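Side-chain contacts in SusD homolog (Bacteroides thetaiotaomicron, PDB 3SGH), which probably binds glycans at the cell surface as a SusD-like outer-membrane lipoprotein with an alpha-alpha superhelix fold: residues G347-F352 and D362-A367; G112-A117 and L193-R198; C181-K186 and V223-Y228; E328-G333 and G338-F343. All coordinates share one frame; numbering follows the deposited sequence. Where two conformers were deposited one is given.

Contact 1 (G347-F352 and D362-A367); sequences GVRLSF and DYLADA
V348 and L364 bring the two backbones nearest, with their CA atoms 7.9 Å apart, where the short helix 360-364 packs back on helix 340-354, which precedes it in the alpha-helical SusD-like fold. The two side chains slide past each other in opposite directions. L364 CD2 rests against V348 CB at 3.9 Å and is about as near to both methyls of the valine. The other branch of the leucine goes to R349. L364 CD1 lies over one face of the guanidinium, toward its rim, 3.8 Å from R349 NE. The R349 chain runs extended from CG to NE, which carries the flat group out over the leucine. Its NH1 makes a salt bridge to D361, just before the second segment.

F352 meets Y363 beside this. F352 CZ sits over one face of the tyrosine ring, offset toward the rim, and is 3.6 Å from Y363 CG. The ring planes are 55° apart, so the pair is oblique. With chi1 at -171° the Y363 ring swings toward helix 340-354, where V348 CG1 comes within 4.0 Å of Y363 CD2. Farther out, Y363 OH bonds to Q413 of helix 403-417, which also touches V348.

No hydrogen bond joins the two segments. The contact therefore rests on apolar and aromatic packing, with the charge of R349 at its exposed side paired to D361.

Contact 2 (G112-A117 and L193-R198); sequences GMQLLA and LRMAIR
Q114 points its amide between two arginines, R194 and R198, and crosses each side chain at about a right angle. CG of Q114 takes the crowded position between the backbone N and the carbonyl carbon (chi1 63°), and the chain bends again at the next torsion. The amide therefore stays close to its own helix. The amide plane is turned 44° from the R198 guanidinium. Q114 OE1 and R198 NH1 are 3.8 Å apart and do not bond directly. Water 1 bridges them: it donates to Q114 OE1 at 2.8 Å and accepts from R198 NH1 at 2.8 Å, lying at the edge of the guanidinium in its plane.

Both segments belong to the alpha-alpha superhelix of this SusD-like fold. Helices 100-120 and 181-198 run almost parallel, 12.0 Å apart between segment axes, and long polar side chains and a water lie between them.

On the R194 side the planes are 57° apart, and two N-H groups come near without bonding. Q114 NE2 lies at the guanidinium edge, 4.0 Å from R194 NH1. Each has its own acceptor at Y111: the backbone O for Q114 NE2, the hydroxyl for R194 NH1. R194 NE is salt-bridged to E321, and R198 NH1 also bonds to S118. The selenomethionine M195 places SE 4.4 Å from Q114 CB and packs on helix 140-162.

Contact 3 (C181-K186 and V223-Y228); sequences CSKWLK and VGDSSY
K183 and K186, one turn apart at the start of helix 181-198, reach across to the 3-10 turn formed by residues 223-225. That turn leads into strand 227-229, which pairs antiparallel with strand 314-317. The contact thus ties a helix of the alpha-alpha superhelix to the approach of a small two-stranded sheet.

The charged interaction belongs to K186. Its NZ makes a salt bridge with D225 OD1 at 2.9 Å. The ammonium does not come in flat: it meets the oxygen from above the carboxylate, 52° out of the plane. The bend at chi3 (-74°) turns K186 CE toward D225 OD1, 3.4 Å away, and NZ follows to the same oxygen. The two side chains cross at about a right angle. K183 is the second positive charge nearby, but its NZ is 4.9 Å from D225 OD1 and makes no bond to it. Two lysines this near would be expected to keep the aspartate ionised.

The direct backbone bond belongs to K183. Its NZ donates to G224 O at 3.0 Å, from 38° above the carbonyl plane. On the way the chain passes D225, with K183 CE 3.8 Å from D225 OD1.

Two waters complete the join. Water 2 donates to the carbonyl oxygens of K183 and D225, and D225 O also receives Y177 OH. D225 OD2 accepts from the backbone N of E221 and of S222, which fixes the carboxylate against its own chain. Water 3 also donates to D225 OD2, at 2.6 Å, and takes a longer bond of 3.2 Å from K186 NZ.

Contact 4 (E328-G333 and G338-F343); sequences EGALKG and GDAKTF
A330 and A340 meet where helices 319-331 and 340-354 come together as an alpha-alpha hairpin, joined by a short loop. Their CA atoms are 5.2 Å apart.

This is the tight part. A330 CB points toward the start of the second helix and touches backbone more than side chain. It is 3.5 Å from A340 N and 3.8 Å from G338 O. The two methyls are 4.1 Å apart, CB to CB. L331 covers A340 from the flank. The L331 CA-CB bond is directed off to one side, but the end of the chain comes round, and its CD2 reaches 3.6 Å from A340 CB. L331 also packs on K406 and V410 of helix 403-417, while A340 touches W397.

The solvent side is looser, and its order is local to each segment. D339 is the N-cap of helix 340-354. Its OD1 accepts T342 N at 2.9 Å, nearly in line with the carboxylate C-O bond. T342 OG1 donates to D339 OD1 at 2.6 Å, from above the carboxylate plane. The first helix finishes with a Schellman motif at G333, whose positive phi (86°) turns the chain away. Exposed K332 makes a long salt bridge back to the buried E328, which is paired more firmly with R431.

No hydrogen bond crosses between the segments. The small methyls allow the close approach of the two helix ends, while polar groups finish each end separately. The negative cap should also interact favourably with the dipole of helix 340-354.

Overall arrangement
Contact 2 is the most central, its centre about 9 Å from that of the chain. Contact 1 is buried too, but lies about 22 Å out, like contact 4, which is at the surface. Contact 3 is partly buried. Helix 181-198 serves contacts 2 and 3; helix 340-354 serves contacts 1 and 4. Place does not dictate chemistry here: the central contact is polar and water-bridged, while the surface hairpin is apolar across its seam. Contact 1 relies on aromatic and aliphatic packing, contact 3 on charge. I197 of 193-198 packs on E328, G329 and K332, joining contacts 2 and 4. L350 touches V223, joining contacts 1 and 3.

Contact 1 (G347-F352 and D362-A367)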
loop_
_atom_site.group_PDB
_atom_site.type_symbol
_atom_site.label_atom_id
_atom_site.label_comp_id
_atom_site.label_asym_id
_atom_site.label_seq_id
_atom_site.Cartn_x
_atom_site.Cartn_y
_atom_site.Cartn_z
ATOM N N GLY A 347 7.150 -5.451 -15.953
ATOM C CA GLY A 347 6.466 -4.585 -14.997
ATOM C C GLY A 347 6.260 -3.173 -15.528
ATOM O O GLY A 347 5.159 -2.597 -15.403
ATOM N N VAL A 348 7.318 -2.605 -16.099
ATOM C CA VAL A 348 7.249 -1.236 -16.635
ATOM C C VAL A 348 6.249 -1.212 -17.786
ATOM O O VAL A 348 5.387 -0.337 -17.848
ATOM C CB VAL A 348 8.612 -0.736 -17.112
ATOM C CG1 VAL A 348 8.482 0.672 -17.689
ATOM C CG2 VAL A 348 9.601 -0.734 -15.929
ATOM N N ARG A 349 6.309 -2.217 -18.674
ATOM C CA ARG A 349 5.375 -2.241 -19.818
ATOM C C ARG A 349 3.913 -2.456 -19.367
ATOM O O ARG A 349 2.996 -1.835 -19.903
ATOM C CB ARG A 349 5.772 -3.301 -20.833
ATOM C CG ARG A 349 7.055 -2.971 -21.592
ATOM C CD ARG A 349 7.375 -4.069 -22.605
ATOM N NE ARG A 349 8.734 -3.868 -23.084
ATOM C CZ ARG A 349 9.058 -2.999 -24.022
ATOM N NH1 ARG A 349 8.114 -2.287 -24.625
ATOM N NH2 ARG A 349 10.329 -2.858 -24.379
ATOM N N LEU A 350 3.698 -3.283 -18.345
ATOM C CA LEU A 350 2.355 -3.477 -17.787
ATOM C C LEU A 350 1.795 -2.197 -17.187
ATOM O O LEU A 350 0.609 -1.927 -17.256
ATOM C CB LEU A 350 2.352 -4.562 -16.690
ATOM C CG LEU A 350 2.367 -5.987 -17.229
ATOM C CD1 LEU A 350 2.480 -6.859 -16.012
ATOM C CD2 LEU A 350 1.094 -6.266 -18.034
ATOM N N SER A 351 2.661 -1.428 -16.546
ATOM C CA SER A 351 2.258 -0.187 -15.887
ATOM C C SER A 351 1.816 0.827 -16.918
ATOM O O SER A 351 0.784 1.491 -16.760
ATOM C CB SER A 351 3.470 0.361 -15.129
ATOM O OG SER A 351 3.172 1.610 -14.559
ATOM N N PHE A 352 2.605 0.982 -17.976
ATOM C CA PHE A 352 2.215 1.838 -19.075
ATOM C C PHE A 352 0.895 1.367 -19.666
ATOM O O PHE A 352 -0.019 2.162 -19.830
ATOM C CB PHE A 352 3.252 1.859 -20.189
ATOM C CG PHE A 352 4.393 2.831 -19.971
ATOM C CD1 PHE A 352 5.198 2.783 -18.841
ATOM C CD2 PHE A 352 4.683 3.789 -20.913
ATOM C CE1 PHE A 352 6.271 3.686 -18.690
ATOM C CE2 PHE A 352 5.770 4.637 -20.751
ATOM C CZ PHE A 352 6.535 4.596 -19.647
ATOM N N ASP A 362 11.071 3.442 -25.540
ATOM C CA ASP A 362 12.045 4.501 -25.473
ATOM C C ASP A 362 12.309 4.890 -24.016
ATOM O O ASP A 362 13.439 5.189 -23.651
ATOM C CB ASP A 362 11.610 5.706 -26.330
ATOM C CG ASP A 362 11.725 5.445 -27.853
ATOM O OD1 ASP A 362 12.167 4.348 -28.320
ATOM O OD2 ASP A 362 11.343 6.380 -28.592
ATOM N N TYR A 363 11.281 4.814 -23.164
ATOM C CA TYR A 363 11.487 4.988 -21.724
ATOM C C TYR A 363 12.500 3.991 -21.166
ATOM O O TYR A 363 13.388 4.350 -20.386
ATOM C CB TYR A 363 10.137 4.808 -20.990
ATOM C CG TYR A 363 10.133 5.158 -19.527
ATOM C CD1 TYR A 363 10.067 6.485 -19.109
ATOM C CD2 TYR A 363 10.176 4.177 -18.544
ATOM C CE1 TYR A 363 10.069 6.800 -17.758
ATOM C CE2 TYR A 363 10.145 4.488 -17.215
ATOM C CZ TYR A 363 10.103 5.780 -16.815
ATOM O OH TYR A 363 10.074 6.032 -15.452
ATOM N N LEU A 364 12.364 2.724 -21.541
ATOM C CA LEU A 364 13.203 1.678 -21.007
ATOM C C LEU A 364 14.629 1.752 -21.548
ATOM O O LEU A 364 15.516 1.025 -21.050
ATOM C CB LEU A 364 12.605 0.296 -21.323
ATOM C CG LEU A 364 11.444 -0.131 -20.405
ATOM C CD1 LEU A 364 10.730 -1.394 -20.926
ATOM C CD2 LEU A 364 11.973 -0.390 -19.017
ATOM N N ALA A 365 14.819 2.539 -22.597
ATOM C CA ALA A 365 16.134 2.774 -23.201
ATOM C C ALA A 365 16.829 3.996 -22.588
ATOM O O ALA A 365 17.963 4.338 -23.000
ATOM C CB ALA A 365 15.999 2.978 -24.718
ATOM N N ASP A 366 16.187 4.653 -21.629
ATOM C CA ASP A 366 16.736 5.873 -21.037
ATOM C C ASP A 366 17.805 5.556 -19.997
ATOM O O ASP A 366 17.504 5.127 -18.887
ATOM C CB ASP A 366 15.623 6.727 -20.423
ATOM C CG ASP A 366 16.117 8.069 -19.925
ATOM O OD1 ASP A 366 17.293 8.199 -19.527
ATOM O OD2 ASP A 366 15.294 9.020 -19.875
ATOM N N ALA A 367 19.069 5.771 -20.366
ATOM C CA ALA A 367 20.188 5.513 -19.468
ATOM C C ALA A 367 20.709 6.769 -18.733
ATOM O O ALA A 367 21.630 6.666 -17.942
ATOM C CB ALA A 367 21.353 4.878 -20.273
#

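Contact 2 (G112-A117 and L193-R198)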
loop_
_atom_site.group_PDB
_atom_site.type_symbol
_atom_site.label_atom_id
_atom_site.label_comp_id
_atom_site.label_asym_id
_atom_site.label_seq_id
_atom_site.Cartn_x
_atom_site.Cartn_y
_atom_site.Cartn_z
ATOM N N GLY A 112 -7.149 -7.389 4.726
ATOM C CA GLY A 112 -7.335 -6.310 5.654
ATOM C C GLY A 112 -6.339 -6.374 6.783
ATOM O O GLY A 112 -5.813 -5.351 7.222
HETATM N N MSE A 113 -6.119 -7.583 7.287
HETATM C CA MSE A 113 -5.276 -7.752 8.444
HETATM C C MSE A 113 -3.785 -7.710 8.098
HETATM O O MSE A 113 -2.968 -7.353 8.957
HETATM C CB MSE A 113 -5.637 -9.020 9.196
HETATM C CG MSE A 113 -7.073 -8.906 9.811
HETATM SE SE MSE A 113 -7.230 -7.436 11.079
HETATM C CE MSE A 113 -8.657 -6.455 10.262
ATOM N N GLN A 114 -3.402 -8.062 6.874
ATOM C CA GLN A 114 -1.994 -7.900 6.488
ATOM C C GLN A 114 -1.642 -6.419 6.417
ATOM O O GLN A 114 -0.552 -6.031 6.788
ATOM C CB GLN A 114 -1.645 -8.638 5.197
ATOM C CG GLN A 114 -2.325 -8.223 3.911
ATOM C CD GLN A 114 -1.764 -6.949 3.272
ATOM O OE1 GLN A 114 -0.575 -6.706 3.331
ATOM N NE2 GLN A 114 -2.647 -6.139 2.668
ATOM N N LEU A 115 -2.603 -5.598 5.980
ATOM C CA LEU A 115 -2.457 -4.161 6.047
ATOM C C LEU A 115 -2.315 -3.679 7.487
ATOM O O LEU A 115 -1.405 -2.915 7.794
ATOM C CB LEU A 115 -3.614 -3.441 5.368
ATOM C CG LEU A 115 -3.625 -1.907 5.405
ATOM C CD1 LEU A 115 -2.320 -1.336 4.932
ATOM C CD2 LEU A 115 -4.836 -1.386 4.589
ATOM N N LEU A 116 -3.170 -4.161 8.386
ATOM C CA LEU A 116 -3.135 -3.657 9.757
ATOM C C LEU A 116 -1.838 -4.128 10.438
ATOM O O LEU A 116 -1.207 -3.377 11.189
ATOM C CB LEU A 116 -4.405 -4.076 10.518
ATOM C CG LEU A 116 -4.563 -3.466 11.920
ATOM C CD1 LEU A 116 -4.483 -1.910 11.866
ATOM C CD2 LEU A 116 -5.873 -3.971 12.635
ATOM N N ALA A 117 -1.416 -5.365 10.173
ATOM C CA ALA A 117 -0.138 -5.880 10.713
ATOM C C ALA A 117 1.050 -5.066 10.196
ATOM O O ALA A 117 1.992 -4.804 10.962
ATOM C CB ALA A 117 0.082 -7.378 10.374
ATOM N N LEU A 193 2.501 -13.641 -2.745
ATOM C CA LEU A 193 3.855 -13.198 -3.127
ATOM C C LEU A 193 4.239 -11.840 -2.509
ATOM O O LEU A 193 5.386 -11.683 -2.024
ATOM C CB LEU A 193 3.996 -13.165 -4.642
ATOM C CG LEU A 193 5.340 -12.777 -5.213
ATOM C CD1 LEU A 193 6.416 -13.733 -4.688
ATOM C CD2 LEU A 193 5.276 -12.820 -6.754
ATOM N N ARG A 194 3.300 -10.898 -2.478
ATOM C CA ARG A 194 3.522 -9.587 -1.783
ATOM C C ARG A 194 3.918 -9.793 -0.327
ATOM O O ARG A 194 4.922 -9.227 0.177
ATOM C CB ARG A 194 2.279 -8.725 -1.818
ATOM C CG ARG A 194 2.450 -7.408 -1.059
ATOM C CD ARG A 194 1.098 -6.712 -0.843
ATOM N NE ARG A 194 0.559 -6.137 -2.063
ATOM C CZ ARG A 194 -0.622 -5.489 -2.122
ATOM N NH1 ARG A 194 -1.391 -5.373 -1.035
ATOM N NH2 ARG A 194 -1.055 -5.006 -3.254
HETATM N N MSE A 195 3.144 -10.643 0.358
HETATM C CA MSE A 195 3.401 -10.965 1.758
HETATM C C MSE A 195 4.766 -11.624 1.973
HETATM O O MSE A 195 5.526 -11.250 2.914
HETATM C CB MSE A 195 2.234 -11.816 2.321
HETATM C CG MSE A 195 0.944 -11.044 2.260
HETATM SE SE MSE A 195 -0.555 -12.183 2.794
HETATM C CE MSE A 195 0.169 -12.836 4.437
ATOM N N ALA A 196 5.096 -12.575 1.098
ATOM C CA ALA A 196 6.355 -13.304 1.151
ATOM C C ALA A 196 7.536 -12.333 1.017
ATOM O O ALA A 196 8.476 -12.373 1.798
ATOM C CB ALA A 196 6.424 -14.373 0.042
ATOM N N ILE A 197 7.480 -11.449 0.024
ATOM C CA ILE A 197 8.532 -10.429 -0.163
ATOM C C ILE A 197 8.610 -9.533 1.082
ATOM O O ILE A 197 9.693 -9.229 1.569
ATOM C CB ILE A 197 8.294 -9.590 -1.462
ATOM C CG1 ILE A 197 8.677 -10.466 -2.695
ATOM C CG2 ILE A 197 9.086 -8.219 -1.410
ATOM C CD1 ILE A 197 10.229 -10.659 -2.891
ATOM N N ARG A 198 7.459 -9.196 1.656
ATOM C CA ARG A 198 7.469 -8.260 2.789
ATOM C C ARG A 198 8.182 -8.805 4.005
ATOM O O ARG A 198 8.858 -8.028 4.730
ATOM C CB ARG A 198 6.075 -7.837 3.156
ATOM C CG ARG A 198 6.129 -6.732 4.238
ATOM C CD ARG A 198 5.046 -5.856 4.227
ATOM N NE ARG A 198 4.838 -5.218 2.945
ATOM C CZ ARG A 198 3.663 -4.719 2.614
ATOM N NH1 ARG A 198 2.652 -4.774 3.497
ATOM N NH2 ARG A 198 3.486 -4.152 1.414
HETATM O O HOH W 1 -0.027 -3.949 3.383
#

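Contact 3 (C181-K186 and V223-Y228)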
loop_
_atom_site.group_PDB
_atom_site.type_symbol
_atom_site.label_atom_id
_atom_site.label_comp_id
_atom_site.label_asym_id
_atom_site.label_seq_id
_atom_site.Cartn_x
_atom_site.Cartn_y
_atom_site.Cartn_z
ATOM N N CYS A 181 -13.419 -17.041 -10.397
ATOM C CA CYS A 181 -12.444 -17.540 -9.414
ATOM C C CYS A 181 -11.039 -17.720 -9.957
ATOM O O CYS A 181 -10.090 -17.796 -9.158
ATOM C CB CYS A 181 -12.915 -18.854 -8.774
ATOM S SG CYS A 181 -14.399 -18.538 -7.719
ATOM N N SER A 182 -10.866 -17.794 -11.276
ATOM C CA SER A 182 -9.511 -17.805 -11.826
ATOM C C SER A 182 -8.828 -16.458 -11.614
ATOM O O SER A 182 -7.638 -16.415 -11.393
ATOM C CB SER A 182 -9.507 -18.170 -13.308
ATOM O OG SER A 182 -9.917 -19.513 -13.452
ATOM N N LYS A 183 -9.587 -15.367 -11.678
ATOM C CA LYS A 183 -9.024 -14.017 -11.418
ATOM C C LYS A 183 -8.722 -13.876 -9.929
ATOM O O LYS A 183 -7.644 -13.398 -9.540
ATOM C CB LYS A 183 -9.968 -12.910 -11.827
ATOM C CG LYS A 183 -10.230 -12.764 -13.295
ATOM C CD LYS A 183 -9.076 -12.135 -14.053
ATOM C CE LYS A 183 -9.387 -11.926 -15.589
ATOM N NZ LYS A 183 -10.411 -10.870 -15.879
ATOM N N TRP A 184 -9.645 -14.340 -9.096
ATOM C CA TRP A 184 -9.362 -14.323 -7.668
ATOM C C TRP A 184 -8.156 -15.193 -7.287
ATOM O O TRP A 184 -7.417 -14.881 -6.344
ATOM C CB TRP A 184 -10.560 -14.716 -6.833
ATOM C CG TRP A 184 -11.580 -13.646 -6.689
ATOM C CD1 TRP A 184 -12.810 -13.625 -7.247
ATOM C CD2 TRP A 184 -11.451 -12.429 -5.943
ATOM N NE1 TRP A 184 -13.485 -12.481 -6.881
ATOM C CE2 TRP A 184 -12.664 -11.720 -6.091
ATOM C CE3 TRP A 184 -10.433 -11.880 -5.152
ATOM C CZ2 TRP A 184 -12.886 -10.495 -5.482
ATOM C CZ3 TRP A 184 -10.653 -10.644 -4.565
ATOM C CH2 TRP A 184 -11.875 -9.973 -4.734
ATOM N N LEU A 185 -7.934 -16.274 -8.016
ATOM C CA LEU A 185 -6.808 -17.166 -7.680
ATOM C C LEU A 185 -5.491 -16.460 -7.951
ATOM O O LEU A 185 -4.568 -16.560 -7.160
ATOM C CB LEU A 185 -6.913 -18.474 -8.477
ATOM C CG LEU A 185 -5.900 -19.573 -8.108
ATOM C CD1 LEU A 185 -6.112 -20.087 -6.708
ATOM C CD2 LEU A 185 -5.988 -20.747 -9.162
ATOM N N LYS A 186 -5.392 -15.769 -9.081
ATOM C CA LYS A 186 -4.217 -14.974 -9.404
ATOM C C LYS A 186 -4.031 -13.867 -8.386
ATOM O O LYS A 186 -2.910 -13.622 -7.937
ATOM C CB LYS A 186 -4.297 -14.410 -10.844
ATOM C CG LYS A 186 -4.087 -15.474 -11.906
ATOM C CD LYS A 186 -4.178 -14.901 -13.332
ATOM C CE LYS A 186 -5.644 -14.609 -13.663
ATOM N NZ LYS A 186 -6.050 -14.678 -15.109
ATOM N N VAL A 223 -2.848 -6.987 -17.867
ATOM C CA VAL A 223 -3.668 -5.877 -17.321
ATOM C C VAL A 223 -5.114 -6.270 -17.020
ATOM O O VAL A 223 -5.715 -5.714 -16.098
ATOM C CB VAL A 223 -3.602 -4.588 -18.191
ATOM C CG1 VAL A 223 -2.189 -4.035 -18.194
ATOM C CG2 VAL A 223 -4.108 -4.830 -19.608
ATOM N N GLY A 224 -5.658 -7.244 -17.749
ATOM C CA GLY A 224 -7.018 -7.747 -17.491
ATOM C C GLY A 224 -7.154 -8.469 -16.160
ATOM O O GLY A 224 -8.250 -8.761 -15.710
ATOM N N ASP A 225 -6.025 -8.780 -15.541
ATOM C CA ASP A 225 -6.013 -9.429 -14.254
ATOM C C ASP A 225 -6.112 -8.464 -13.053
ATOM O O ASP A 225 -6.406 -8.882 -11.916
ATOM C CB ASP A 225 -4.719 -10.241 -14.103
ATOM C CG ASP A 225 -4.595 -11.387 -15.108
ATOM O OD1 ASP A 225 -5.612 -11.843 -15.638
ATOM O OD2 ASP A 225 -3.445 -11.863 -15.364
ATOM N N SER A 226 -5.822 -7.189 -13.288
ATOM C CA SER A 226 -5.775 -6.203 -12.227
ATOM C C SER A 226 -7.119 -6.071 -11.543
ATOM O O SER A 226 -8.161 -6.211 -12.184
ATOM C CB SER A 226 -5.365 -4.841 -12.800
ATOM O OG SER A 226 -4.002 -4.924 -13.314
ATOM N N SER A 227 -7.090 -5.768 -10.251
ATOM C CA SER A 227 -8.298 -5.613 -9.450
ATOM C C SER A 227 -8.600 -4.159 -9.162
ATOM O O SER A 227 -7.727 -3.424 -8.608
ATOM C CB SER A 227 -8.135 -6.324 -8.099
ATOM O OG SER A 227 -9.289 -6.121 -7.307
ATOM N N TYR A 228 -9.837 -3.788 -9.489
ATOM C CA TYR A 228 -10.427 -2.473 -9.156
ATOM C C TYR A 228 -11.807 -2.622 -8.463
ATOM O O TYR A 228 -12.547 -3.560 -8.747
ATOM C CB TYR A 228 -10.672 -1.683 -10.396
ATOM C CG TYR A 228 -9.458 -1.222 -11.164
ATOM C CD1 TYR A 228 -8.857 -2.063 -12.088
ATOM C CD2 TYR A 228 -8.980 0.070 -11.041
ATOM C CE1 TYR A 228 -7.741 -1.649 -12.824
ATOM C CE2 TYR A 228 -7.915 0.520 -11.826
ATOM C CZ TYR A 228 -7.297 -0.356 -12.704
ATOM O OH TYR A 228 -6.229 0.048 -13.468
HETATM O O HOH W 2 -6.386 -11.685 -11.486
HETATM O O HOH W 3 -3.400 -14.104 -16.757
#

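Contact 4 (E328-G333 and G338-F343)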
loop_
_atom_site.group_PDB
_atom_site.type_symbol
_atom_site.label_atom_id
_atom_site.label_comp_id
_atom_site.label_asym_id
_atom_site.label_seq_id
_atom_site.Cartn_x
_atom_site.Cartn_y
_atom_site.Cartn_z
ATOM N N GLU A 328 12.222 -8.733 -7.927
ATOM C CA GLU A 328 12.938 -8.695 -6.670
ATOM C C GLU A 328 13.302 -10.118 -6.219
ATOM O O GLU A 328 14.406 -10.342 -5.783
ATOM C CB GLU A 328 12.181 -7.926 -5.562
ATOM C CG GLU A 328 13.040 -7.874 -4.298
ATOM C CD GLU A 328 12.510 -7.002 -3.174
ATOM O OE1 GLU A 328 11.361 -6.521 -3.245
ATOM O OE2 GLU A 328 13.302 -6.836 -2.191
ATOM N N GLY A 329 12.355 -11.051 -6.302
ATOM C CA GLY A 329 12.617 -12.434 -5.973
ATOM C C GLY A 329 13.791 -12.958 -6.791
ATOM O O GLY A 329 14.680 -13.624 -6.250
ATOM N N ALA A 330 13.837 -12.615 -8.068
ATOM C CA ALA A 330 14.965 -13.052 -8.902
ATOM C C ALA A 330 16.301 -12.477 -8.435
ATOM O O ALA A 330 17.324 -13.200 -8.417
ATOM C CB ALA A 330 14.677 -12.738 -10.415
ATOM N N LEU A 331 16.316 -11.199 -8.063
ATOM C CA LEU A 331 17.512 -10.559 -7.472
ATOM C C LEU A 331 18.000 -11.268 -6.202
ATOM O O LEU A 331 19.213 -11.302 -5.901
ATOM C CB LEU A 331 17.231 -9.101 -7.146
ATOM C CG LEU A 331 17.050 -8.180 -8.380
ATOM C CD1 LEU A 331 16.828 -6.779 -7.823
ATOM C CD2 LEU A 331 18.284 -8.248 -9.288
ATOM N N LYS A 332 17.050 -11.845 -5.476
ATOM C CA LYS A 332 17.376 -12.548 -4.232
ATOM C C LYS A 332 17.957 -13.949 -4.498
ATOM O O LYS A 332 18.332 -14.672 -3.570
ATOM C CB LYS A 332 16.135 -12.674 -3.360
ATOM C CG LYS A 332 15.658 -11.396 -2.723
ATOM C CD LYS A 332 14.372 -11.698 -1.943
ATOM C CE LYS A 332 13.799 -10.491 -1.256
ATOM N NZ LYS A 332 14.717 -9.947 -0.233
ATOM N N GLY A 333 17.966 -14.379 -5.751
ATOM C CA GLY A 333 18.344 -15.744 -6.083
ATOM C C GLY A 333 17.228 -16.765 -6.021
ATOM O O GLY A 333 17.501 -17.968 -6.119
ATOM N N GLY A 338 11.824 -16.748 -14.355
ATOM C CA GLY A 338 12.382 -15.694 -15.184
ATOM C C GLY A 338 13.442 -14.910 -14.443
ATOM O O GLY A 338 13.561 -14.986 -13.207
ATOM N N ASP A 339 14.214 -14.115 -15.183
ATOM C CA ASP A 339 15.259 -13.330 -14.563
ATOM C C ASP A 339 14.766 -11.920 -14.240
ATOM O O ASP A 339 13.667 -11.500 -14.651
ATOM C CB ASP A 339 16.577 -13.298 -15.390
ATOM C CG ASP A 339 16.431 -12.639 -16.789
ATOM O OD1 ASP A 339 15.556 -11.797 -17.005
ATOM O OD2 ASP A 339 17.266 -12.952 -17.682
ATOM N N ALA A 340 15.571 -11.221 -13.449
ATOM C CA ALA A 340 15.193 -9.874 -12.965
ATOM C C ALA A 340 14.897 -8.892 -14.094
ATOM O O ALA A 340 13.893 -8.188 -14.053
ATOM C CB ALA A 340 16.259 -9.301 -12.054
ATOM N N LYS A 341 15.781 -8.827 -15.087
ATOM C CA LYS A 341 15.576 -7.934 -16.217
ATOM C C LYS A 341 14.226 -8.186 -16.882
ATOM O O LYS A 341 13.517 -7.238 -17.207
ATOM C CB LYS A 341 16.706 -8.061 -17.271
ATOM C CG LYS A 341 16.504 -7.118 -18.470
ATOM C CD LYS A 341 17.650 -7.239 -19.515
ATOM C CE LYS A 341 17.394 -6.270 -20.713
ATOM N NZ LYS A 341 18.381 -6.469 -21.828
ATOM N N THR A 342 13.895 -9.447 -17.120
ATOM C CA THR A 342 12.691 -9.797 -17.837
ATOM C C THR A 342 11.470 -9.306 -17.055
ATOM O O THR A 342 10.582 -8.633 -17.609
ATOM C CB THR A 342 12.591 -11.354 -18.053
ATOM O OG1 THR A 342 13.699 -11.792 -18.872
ATOM C CG2 THR A 342 11.212 -11.703 -18.715
ATOM N N PHE A 343 11.471 -9.537 -15.756
ATOM C CA PHE A 343 10.351 -9.102 -14.932
ATOM C C PHE A 343 10.286 -7.583 -14.747
ATOM O O PHE A 343 9.185 -7.007 -14.758
ATOM C CB PHE A 343 10.308 -9.839 -13.593
ATOM C CG PHE A 343 9.904 -11.287 -13.709
ATOM C CD1 PHE A 343 8.690 -11.648 -14.277
ATOM C CD2 PHE A 343 10.732 -12.297 -13.212
ATOM C CE1 PHE A 343 8.316 -12.994 -14.375
ATOM C CE2 PHE A 343 10.346 -13.634 -13.287
ATOM C CZ PHE A 343 9.138 -13.974 -13.884
#